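Local coordinates for proline iminopeptidase-related protein (Thermus thermophilus, PDB 2YYS) that is of unknown function but belongs to the S33 peptidase family of alpha/beta hydrolases and may therefore have peptidase activity, at residues L124-V129 with G230-Y235; L221-G226 with A245-L250; E18-V23 with V55-Q60. One frame throughout, in Å; residues are numbered along the deposited sequence.

Contact 1: L124-V129 with G230-Y235; sequences LLAPWV and GTSYPY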
loop_
_atom_site.group_PDB
_atom_site.type_symbol
_atom_site.label_atom_id
_atom_site.label_comp_id
_atom_site.label_asym_id
_atom_site.label_seq_id
_atom_site.Cartn_x
_atom_site.Cartn_y
_atom_site.Cartn_z
ATOM N N LEU A 124 5.731 -5.018 3.479
ATOM C CA LEU A 124 5.333 -4.439 2.208
ATOM C C LEU A 124 4.634 -5.493 1.350
ATOM O O LEU A 124 5.250 -6.464 0.896
ATOM C CB LEU A 124 6.559 -3.899 1.475
ATOM C CG LEU A 124 7.562 -3.073 2.293
ATOM C CD1 LEU A 124 8.747 -2.612 1.416
ATOM C CD2 LEU A 124 6.888 -1.878 2.920
ATOM N N LEU A 125 3.337 -5.302 1.148
ATOM C CA LEU A 125 2.555 -6.166 0.285
ATOM C C LEU A 125 2.483 -5.549 -1.092
ATOM O O LEU A 125 2.028 -4.415 -1.244
ATOM C CB LEU A 125 1.146 -6.339 0.843
ATOM C CG LEU A 125 1.038 -6.701 2.324
ATOM C CD1 LEU A 125 -0.418 -6.675 2.757
ATOM C CD2 LEU A 125 1.643 -8.050 2.608
ATOM N N ALA A 126 2.897 -6.300 -2.104
ATOM C CA ALA A 126 2.771 -5.844 -3.481
ATOM C C ALA A 126 3.282 -4.412 -3.649
ATOM O O ALA A 126 2.575 -3.537 -4.139
ATOM C CB ALA A 126 1.326 -5.931 -3.900
ATOM N N PRO A 127 4.521 -4.167 -3.262
ATOM C CA PRO A 127 5.041 -2.798 -3.266
ATOM C C PRO A 127 5.109 -2.210 -4.674
ATOM O O PRO A 127 5.450 -2.923 -5.633
ATOM C CB PRO A 127 6.441 -2.960 -2.681
ATOM C CG PRO A 127 6.819 -4.386 -3.070
ATOM C CD PRO A 127 5.543 -5.150 -2.863
ATOM N N TRP A 128 4.741 -0.935 -4.778
ATOM C CA TRP A 128 4.971 -0.111 -5.964
ATOM C C TRP A 128 6.027 0.928 -5.590
ATOM O O TRP A 128 5.817 1.728 -4.674
ATOM C CB TRP A 128 3.708 0.650 -6.406
ATOM C CG TRP A 128 2.553 -0.179 -6.894
ATOM C CD1 TRP A 128 2.461 -1.540 -6.913
ATOM C CD2 TRP A 128 1.319 0.311 -7.440
ATOM N NE1 TRP A 128 1.246 -1.922 -7.422
ATOM C CE2 TRP A 128 0.525 -0.808 -7.753
ATOM C CE3 TRP A 128 0.800 1.586 -7.688
ATOM C CZ2 TRP A 128 -0.747 -0.694 -8.302
ATOM C CZ3 TRP A 128 -0.464 1.701 -8.233
ATOM C CH2 TRP A 128 -1.224 0.566 -8.537
ATOM N N VAL A 129 7.153 0.919 -6.293
ATOM C CA VAL A 129 8.179 1.926 -6.074
ATOM C C VAL A 129 8.667 2.614 -7.346
ATOM O O VAL A 129 9.199 3.709 -7.278
ATOM C CB VAL A 129 9.400 1.336 -5.349
ATOM C CG1 VAL A 129 9.003 0.750 -3.995
ATOM C CG2 VAL A 129 10.082 0.288 -6.194
ATOM N N GLY A 230 1.010 -8.207 -11.997
ATOM C CA GLY A 230 1.693 -7.427 -13.009
ATOM C C GLY A 230 1.933 -5.959 -12.668
ATOM O O GLY A 230 2.582 -5.274 -13.455
ATOM N N THR A 231 1.414 -5.477 -11.533
ATOM C CA THR A 231 1.719 -4.130 -11.039
ATOM C C THR A 231 2.908 -4.063 -10.089
ATOM O O THR A 231 3.339 -2.968 -9.734
ATOM C CB THR A 231 0.513 -3.488 -10.316
ATOM O OG1 THR A 231 0.281 -4.127 -9.053
ATOM C CG2 THR A 231 -0.771 -3.654 -11.091
ATOM N N SER A 232 3.429 -5.212 -9.670
ATOM C CA SER A 232 4.484 -5.270 -8.653
ATOM C C SER A 232 5.616 -6.253 -8.971
ATOM O O SER A 232 6.764 -5.945 -8.711
ATOM C CB SER A 232 3.882 -5.664 -7.299
ATOM O OG SER A 232 4.833 -5.544 -6.253
ATOM N N TYR A 233 5.278 -7.437 -9.487
ATOM C CA TYR A 233 6.245 -8.503 -9.754
ATOM C C TYR A 233 6.531 -8.579 -11.255
ATOM O O TYR A 233 5.592 -8.473 -12.055
ATOM C CB TYR A 233 5.720 -9.864 -9.238
ATOM C CG TYR A 233 6.808 -10.914 -9.187
ATOM C CD1 TYR A 233 7.721 -10.935 -8.142
ATOM C CD2 TYR A 233 6.975 -11.833 -10.219
ATOM C CE1 TYR A 233 8.761 -11.849 -8.116
ATOM C CE2 TYR A 233 8.012 -12.768 -10.190
ATOM C CZ TYR A 233 8.901 -12.760 -9.136
ATOM O OH TYR A 233 9.939 -13.652 -9.085
ATOM N N PRO A 234 7.779 -8.801 -11.679
ATOM C CA PRO A 234 8.944 -9.098 -10.831
ATOM C C PRO A 234 9.758 -7.924 -10.268
ATOM O O PRO A 234 10.793 -8.204 -9.669
ATOM C CB PRO A 234 9.848 -9.905 -11.780
ATOM C CG PRO A 234 9.554 -9.357 -13.147
ATOM C CD PRO A 234 8.125 -8.862 -13.111
ATOM N N TYR A 235 9.328 -6.674 -10.417
ATOM C CA TYR A 235 10.128 -5.569 -9.888
ATOM C C TYR A 235 10.336 -5.652 -8.373
ATOM O O TYR A 235 11.334 -5.155 -7.865
ATOM C CB TYR A 235 9.547 -4.207 -10.273
ATOM C CG TYR A 235 10.613 -3.150 -10.249
ATOM C CD1 TYR A 235 11.440 -2.948 -11.341
ATOM C CD2 TYR A 235 10.831 -2.386 -9.106
ATOM C CE1 TYR A 235 12.453 -1.994 -11.308
ATOM C CE2 TYR A 235 11.824 -1.446 -9.057
ATOM C CZ TYR A 235 12.634 -1.243 -10.156
ATOM O OH TYR A 235 13.628 -0.299 -10.082
HETATM O O HOH W 1 7.637 -3.562 -7.342
#
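Two loops at the C-terminal ends of two neighbouring parallel strands of the central sheet meet here, A126-V129 leaving strand 119-125 and T231-Y235 leading from strand 221-226 towards helix 236-243. Their backbones come nearest at A126 and S232, with CA atoms 5.5 Å apart. The S232 side chain reaches across to the other loop: OG donates to P127 O at 2.8 Å, with the donor tilted 29° from the carbonyl plane. Placing OG opposite the S232 backbone N (chi1 -172°) brings the hydroxyl to the A126-P127 peptide, where OG lies 3.5 Å from P127 CD. A water donates to P127 O at 2.8 Å and to S232 O at 2.9 Å, so the P127 carbonyl is gripped twice and the two chains are tied a second time.

Beside this bridge, the indole N-H of W128 is used by the T231 hydroxyl, which lies off its direction. NE1 donates to T231 OG1 at 2.9 Å, but the bond is bent (139° at the hydrogen) and OG1 lies out of the indole plane. T231 OG1 is also bonded to D229, its stronger polar partner, while W128 meets the ring of H255. In the alpha/beta-hydrolase fold the acid and histidine of a catalytic triad usually sit on the loops that carry D229 and H255, so the contact lies in what is probably the active-site region. Helix 163-171 packs on both W128 and T231.

Further along, V129 meets Y235 at about a right angle. Methyl CG2 of V129 abuts the ring edge, 3.8 Å from Y235 CE2, and the same water lies at the edge of that ring, near its plane. The hydroxyl of Y235 is bonded to T211 and N130.

Contact 2: L221-G226 with A245-L250; sequences LYVLVG and APIRVL
Parallel strand pairing joins L221-G226 to A245-L250 at one border of the central sheet, where 247-250 is the outermost strand of the chain. V223 stands beside I247, L224 beside R248, V225 beside V249 and G226 beside L250, and the segment axes diverge by only 17°. Backbone bonds zip the pair together: V223 N to P246 O and R248 N to V223 O, both 2.9 Å, then V225 N to R248 O at 3.0 Å and L250 N to V225 O at 2.9 Å. The carbonyls of V223 and V225 also receive CA-H contacts from I247 and V249, respectively.

The two strands and helix 236-243 between them form a beta-alpha-beta unit, the last crossover of the alpha/beta-hydrolase sheet. This helix lies against the face bearing V225 and I247. There CD1 at the end of the extended I247 chain rests against two valine methyls, V223 CG1 and V225 CG1, the latter 4.0 Å away; a chi1 of 66° in V225 turns its CG1 towards the neighbouring strand. Ahead of the pairing, A245 CB rests 3.4 Å from L221 O.

The other face, with L224, R248 and L250, is packed by helix 262-274. Here P246 lies over one face of the Y222 ring in a CH-pi contact, its CB 3.9 Å from the ring centroid. The guanidinium of R248 comes to the phenol end of the same ring, steeply inclined to it, and Y222 CE2 lies over one of its faces, towards the rim. R248 bends back along its own strand: NH1 donates to I247 O at 2.9 Å from above the carbonyl plane, and NE forms a salt bridge with E271.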
loop_
_atom_site.group_PDB
_atom_site.type_symbol
_atom_site.label_atom_id
_atom_site.label_comp_id
_atom_site.label_asym_id
_atom_site.label_seq_id
_atom_site.Cartn_x
_atom_site.Cartn_y
_atom_site.Cartn_z
ATOM N N LEU A 221 12.051 -6.041 7.871
ATOM C CA LEU A 221 11.310 -5.645 6.688
ATOM C C LEU A 221 11.050 -6.919 5.877
ATOM O O LEU A 221 11.955 -7.738 5.703
ATOM C CB LEU A 221 12.160 -4.648 5.897
ATOM C CG LEU A 221 11.554 -3.543 5.034
ATOM C CD1 LEU A 221 10.532 -2.753 5.763
ATOM C CD2 LEU A 221 12.658 -2.600 4.581
ATOM N N TYR A 222 9.828 -7.088 5.388
ATOM C CA TYR A 222 9.448 -8.264 4.610
ATOM C C TYR A 222 8.681 -7.814 3.376
ATOM O O TYR A 222 7.896 -6.870 3.439
ATOM C CB TYR A 222 8.536 -9.179 5.437
ATOM C CG TYR A 222 9.086 -10.553 5.744
ATOM C CD1 TYR A 222 10.127 -10.704 6.654
ATOM C CD2 TYR A 222 8.550 -11.706 5.141
ATOM C CE1 TYR A 222 10.639 -11.965 6.964
ATOM C CE2 TYR A 222 9.057 -12.987 5.438
ATOM C CZ TYR A 222 10.108 -13.107 6.356
ATOM O OH TYR A 222 10.639 -14.349 6.686
ATOM N N VAL A 223 8.894 -8.510 2.272
ATOM C CA VAL A 223 8.168 -8.268 1.046
ATOM C C VAL A 223 7.361 -9.521 0.715
ATOM O O VAL A 223 7.905 -10.619 0.654
ATOM C CB VAL A 223 9.110 -7.931 -0.125
ATOM C CG1 VAL A 223 8.324 -7.775 -1.408
ATOM C CG2 VAL A 223 9.916 -6.658 0.174
ATOM N N LEU A 224 6.061 -9.328 0.529
ATOM C CA LEU A 224 5.135 -10.370 0.091
ATOM C C LEU A 224 4.480 -9.887 -1.177
ATOM O O LEU A 224 3.961 -8.773 -1.218
ATOM C CB LEU A 224 4.026 -10.596 1.118
ATOM C CG LEU A 224 4.215 -11.589 2.254
ATOM C CD1 LEU A 224 5.378 -11.213 3.115
ATOM C CD2 LEU A 224 2.937 -11.651 3.092
ATOM N N VAL A 225 4.474 -10.723 -2.203
ATOM C CA VAL A 225 3.950 -10.316 -3.496
ATOM C C VAL A 225 3.416 -11.514 -4.277
ATOM O O VAL A 225 3.867 -12.639 -4.102
ATOM C CB VAL A 225 5.052 -9.570 -4.295
ATOM C CG1 VAL A 225 6.200 -10.509 -4.652
ATOM C CG2 VAL A 225 4.486 -8.896 -5.538
ATOM N N GLY A 226 2.455 -11.265 -5.153
ATOM C CA GLY A 226 1.894 -12.323 -5.978
ATOM C C GLY A 226 2.737 -12.483 -7.221
ATOM O O GLY A 226 3.109 -11.503 -7.847
ATOM N N ALA A 245 15.713 -7.471 2.266
ATOM C CA ALA A 245 14.545 -8.002 2.944
ATOM C C ALA A 245 14.169 -9.358 2.352
ATOM O O ALA A 245 14.201 -9.536 1.144
ATOM C CB ALA A 245 13.397 -7.043 2.760
ATOM N N PRO A 246 13.786 -10.315 3.184
ATOM C CA PRO A 246 13.194 -11.537 2.644
ATOM C C PRO A 246 11.975 -11.218 1.767
ATOM O O PRO A 246 11.216 -10.271 2.022
ATOM C CB PRO A 246 12.800 -12.323 3.893
ATOM C CG PRO A 246 13.692 -11.773 4.983
ATOM C CD PRO A 246 13.896 -10.340 4.652
ATOM N N ILE A 247 11.831 -11.990 0.704
ATOM C CA ILE A 247 10.697 -11.878 -0.196
ATOM C C ILE A 247 10.025 -13.237 -0.296
ATOM O O ILE A 247 10.702 -14.261 -0.348
ATOM C CB ILE A 247 11.124 -11.363 -1.595
ATOM C CG1 ILE A 247 9.888 -11.168 -2.471
ATOM C CG2 ILE A 247 12.191 -12.296 -2.266
ATOM C CD1 ILE A 247 10.135 -10.383 -3.727
ATOM N N ARG A 248 8.694 -13.229 -0.290
ATOM C CA ARG A 248 7.887 -14.411 -0.547
ATOM C C ARG A 248 6.984 -14.090 -1.723
ATOM O O ARG A 248 6.232 -13.117 -1.689
ATOM C CB ARG A 248 7.035 -14.775 0.669
ATOM C CG ARG A 248 7.832 -15.101 1.937
ATOM C CD ARG A 248 8.681 -16.361 1.831
ATOM N NE ARG A 248 9.540 -16.545 3.007
ATOM C CZ ARG A 248 10.847 -16.257 3.081
ATOM N NH1 ARG A 248 11.509 -15.730 2.052
ATOM N NH2 ARG A 248 11.497 -16.486 4.216
ATOM N N VAL A 249 7.085 -14.913 -2.759
ATOM C CA VAL A 249 6.330 -14.777 -3.996
ATOM C C VAL A 249 5.280 -15.898 -4.033
ATOM O O VAL A 249 5.629 -17.066 -4.078
ATOM C CB VAL A 249 7.272 -14.881 -5.217
ATOM C CG1 VAL A 249 6.532 -14.598 -6.503
ATOM C CG2 VAL A 249 8.454 -13.907 -5.069
ATOM N N LEU A 250 4.001 -15.540 -3.991
ATOM C CA LEU A 250 2.932 -16.530 -3.913
ATOM C C LEU A 250 2.519 -16.922 -5.319
ATOM O O LEU A 250 2.116 -16.066 -6.096
ATOM C CB LEU A 250 1.713 -15.983 -3.156
ATOM C CG LEU A 250 1.954 -15.379 -1.767
ATOM C CD1 LEU A 250 0.641 -15.169 -1.018
ATOM C CD2 LEU A 250 2.898 -16.234 -0.948
#

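Contact 3: E18-V23 with V55-Q60; sequences EDVGPV and VVYFDQ
Strand 18-20 approaches the Y57 ring at its edge: E18 O and V20 CG2 both lie near the ring plane, V20 CG2 being 4.2 Å from Y57 CD2, whereas V55 of the ring's own strand sets CG1 over one face, displaced towards the rim. The carboxylate of E18 is turned steeply to the ring, its plane 76° away, and touches Y57 only through OE1, 4.0 Å from Y57 CB. The E18 chain is extended beyond CG, carrying this carboxylate to partners elsewhere, a salt bridge from OE1 to R43 and a hydrogen bond between OE2 and the Y16 hydroxyl.

Beneath these side chains the strands run antiparallel in two hydrogen-bonded pairs. E18 N gives a nearly straight bond to Y57 O at 2.8 Å, answered by Y57 N to E18 O at 2.9 Å. V20 N donates to V55 O at 2.9 Å, and V55 N returns a bond to V20 O at 2.7 Å. Between them D19 and V56 form the non-hydrogen-bonded pair. This is the junction at which the antiparallel N-terminal strands of the alpha/beta-hydrolase sheet give way to its parallel part, since strand 54-58 runs parallel to 27-31 on its other side. Beyond it, D59 and Q60 open the Asp-Gln-Arg-Gly sequence familiar from prolyl iminopeptidases.

On the reverse face the side chains of D19 and V56 cross at a slant, D19 OD1 being 4.2 Å from V56 CG2. The acid of D19 is buried, and its OD2 is held by salt bridges to R2 and R54, while helix 78-91 packs on V56.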
loop_
_atom_site.group_PDB
_atom_site.type_symbol
_atom_site.label_atom_id
_atom_site.label_comp_id
_atom_site.label_asym_id
_atom_site.label_seq_id
_atom_site.Cartn_x
_atom_site.Cartn_y
_atom_site.Cartn_z
ATOM N N GLU A 18 -9.894 3.730 11.834
ATOM C CA GLU A 18 -10.413 2.581 12.571
ATOM C C GLU A 18 -9.270 2.035 13.418
ATOM O O GLU A 18 -8.325 1.424 12.911
ATOM C CB GLU A 18 -10.945 1.503 11.631
ATOM C CG GLU A 18 -11.950 2.020 10.608
ATOM C CD GLU A 18 -12.389 0.965 9.598
ATOM O OE1 GLU A 18 -11.662 -0.027 9.420
ATOM O OE2 GLU A 18 -13.462 1.144 8.964
ATOM N N ASP A 19 -9.367 2.309 14.708
ATOM C CA ASP A 19 -8.387 1.962 15.706
ATOM C C ASP A 19 -8.893 0.709 16.404
ATOM O O ASP A 19 -9.819 0.760 17.215
ATOM C CB ASP A 19 -8.264 3.159 16.653
ATOM C CG ASP A 19 -7.273 2.950 17.765
ATOM O OD1 ASP A 19 -6.612 1.892 17.847
ATOM O OD2 ASP A 19 -7.109 3.831 18.631
ATOM N N VAL A 20 -8.261 -0.418 16.103
ATOM C CA VAL A 20 -8.810 -1.737 16.412
ATOM C C VAL A 20 -7.850 -2.583 17.238
ATOM O O VAL A 20 -6.657 -2.596 16.970
ATOM C CB VAL A 20 -9.109 -2.467 15.089
ATOM C CG1 VAL A 20 -9.595 -3.853 15.314
ATOM C CG2 VAL A 20 -10.153 -1.678 14.294
ATOM N N GLY A 21 -8.374 -3.319 18.215
ATOM C CA GLY A 21 -7.561 -4.201 19.040
ATOM C C GLY A 21 -7.146 -3.578 20.370
ATOM O O GLY A 21 -7.463 -2.423 20.642
ATOM N N PRO A 22 -6.454 -4.353 21.208
ATOM C CA PRO A 22 -6.080 -3.898 22.555
ATOM C C PRO A 22 -5.304 -2.583 22.517
ATOM O O PRO A 22 -4.349 -2.463 21.764
ATOM C CB PRO A 22 -5.212 -5.040 23.117
ATOM C CG PRO A 22 -5.132 -6.096 22.087
ATOM C CD PRO A 22 -5.984 -5.718 20.911
ATOM N N VAL A 23 -5.726 -1.613 23.316
ATOM C CA VAL A 23 -5.154 -0.271 23.275
ATOM C C VAL A 23 -3.664 -0.237 23.662
ATOM O O VAL A 23 -2.926 0.637 23.225
ATOM C CB VAL A 23 -5.974 0.717 24.161
ATOM C CG1 VAL A 23 -5.768 0.454 25.670
ATOM C CG2 VAL A 23 -5.636 2.142 23.814
ATOM N N VAL A 55 -4.273 -2.248 15.671
ATOM C CA VAL A 55 -4.149 -1.936 14.263
ATOM C C VAL A 55 -4.930 -0.659 13.939
ATOM O O VAL A 55 -6.134 -0.552 14.200
ATOM C CB VAL A 55 -4.664 -3.080 13.388
ATOM C CG1 VAL A 55 -4.292 -2.832 11.943
ATOM C CG2 VAL A 55 -4.111 -4.395 13.856
ATOM N N VAL A 56 -4.229 0.290 13.342
ATOM C CA VAL A 56 -4.817 1.555 12.957
ATOM C C VAL A 56 -4.977 1.541 11.439
ATOM O O VAL A 56 -4.008 1.773 10.685
ATOM C CB VAL A 56 -3.930 2.725 13.432
ATOM C CG1 VAL A 56 -4.566 4.055 13.089
ATOM C CG2 VAL A 56 -3.700 2.623 14.913
ATOM N N TYR A 57 -6.175 1.190 10.993
ATOM C CA TYR A 57 -6.533 1.315 9.589
ATOM C C TYR A 57 -6.981 2.746 9.389
ATOM O O TYR A 57 -7.733 3.277 10.192
ATOM C CB TYR A 57 -7.657 0.347 9.183
ATOM C CG TYR A 57 -7.421 -1.104 9.545
ATOM C CD1 TYR A 57 -6.770 -1.964 8.676
ATOM C CD2 TYR A 57 -7.876 -1.621 10.752
ATOM C CE1 TYR A 57 -6.565 -3.305 9.011
ATOM C CE2 TYR A 57 -7.678 -2.945 11.092
ATOM C CZ TYR A 57 -7.022 -3.786 10.217
ATOM O OH TYR A 57 -6.820 -5.109 10.573
ATOM N N PHE A 58 -6.480 3.394 8.354
ATOM C CA PHE A 58 -6.957 4.722 8.030
ATOM C C PHE A 58 -6.949 4.992 6.548
ATOM O O PHE A 58 -6.202 4.365 5.783
ATOM C CB PHE A 58 -6.195 5.801 8.818
ATOM C CG PHE A 58 -4.767 6.008 8.392
ATOM C CD1 PHE A 58 -4.419 7.100 7.621
ATOM C CD2 PHE A 58 -3.760 5.162 8.839
ATOM C CE1 PHE A 58 -3.108 7.316 7.249
ATOM C CE2 PHE A 58 -2.432 5.372 8.469
ATOM C CZ PHE A 58 -2.102 6.446 7.679
ATOM N N ASP A 59 -7.826 5.905 6.147
ATOM C CA ASP A 59 -7.837 6.404 4.801
ATOM C C ASP A 59 -7.022 7.690 4.799
ATOM O O ASP A 59 -7.199 8.554 5.656
ATOM C CB ASP A 59 -9.258 6.686 4.322
ATOM C CG ASP A 59 -10.078 5.439 4.129
ATOM O OD1 ASP A 59 -9.584 4.320 4.410
ATOM O OD2 ASP A 59 -11.251 5.493 3.698
ATOM N N GLN A 60 -6.161 7.816 3.806
ATOM C CA GLN A 60 -5.231 8.916 3.699
ATOM C C GLN A 60 -5.973 10.210 3.377
ATOM O O GLN A 60 -7.180 10.214 3.072
ATOM C CB GLN A 60 -4.143 8.593 2.666
ATOM C CG GLN A 60 -3.125 7.557 3.182
ATOM C CD GLN A 60 -2.552 6.657 2.089
ATOM O OE1 GLN A 60 -2.363 7.099 0.958
ATOM N NE2 GLN A 60 -2.279 5.394 2.427
#

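All three contacts build on one eight-stranded sheet but at different places. Contacts 1 and 2 are adjacent, since strand 119-125 of contact 1 pairs with strand 221-226 of contact 2, and they touch directly: A126 N lies 2.8 Å from L224 O, a probable hydrogen bond, and S232 OG packs 3.4 Å from V225 CG2. Contact 3 lies apart, on the opposite side of the chain's centre from contact 1, its centre about 24 Å from the centre of either. Contacts 1 and 3 are buried, whereas contact 2, on an outermost strand, is only partly so. Regular backbone bonds dominate contacts 2 (parallel) and 3 (antiparallel); contact 1, between loops, relies on side-chain hydroxyls, an indole N-H and a bridging water.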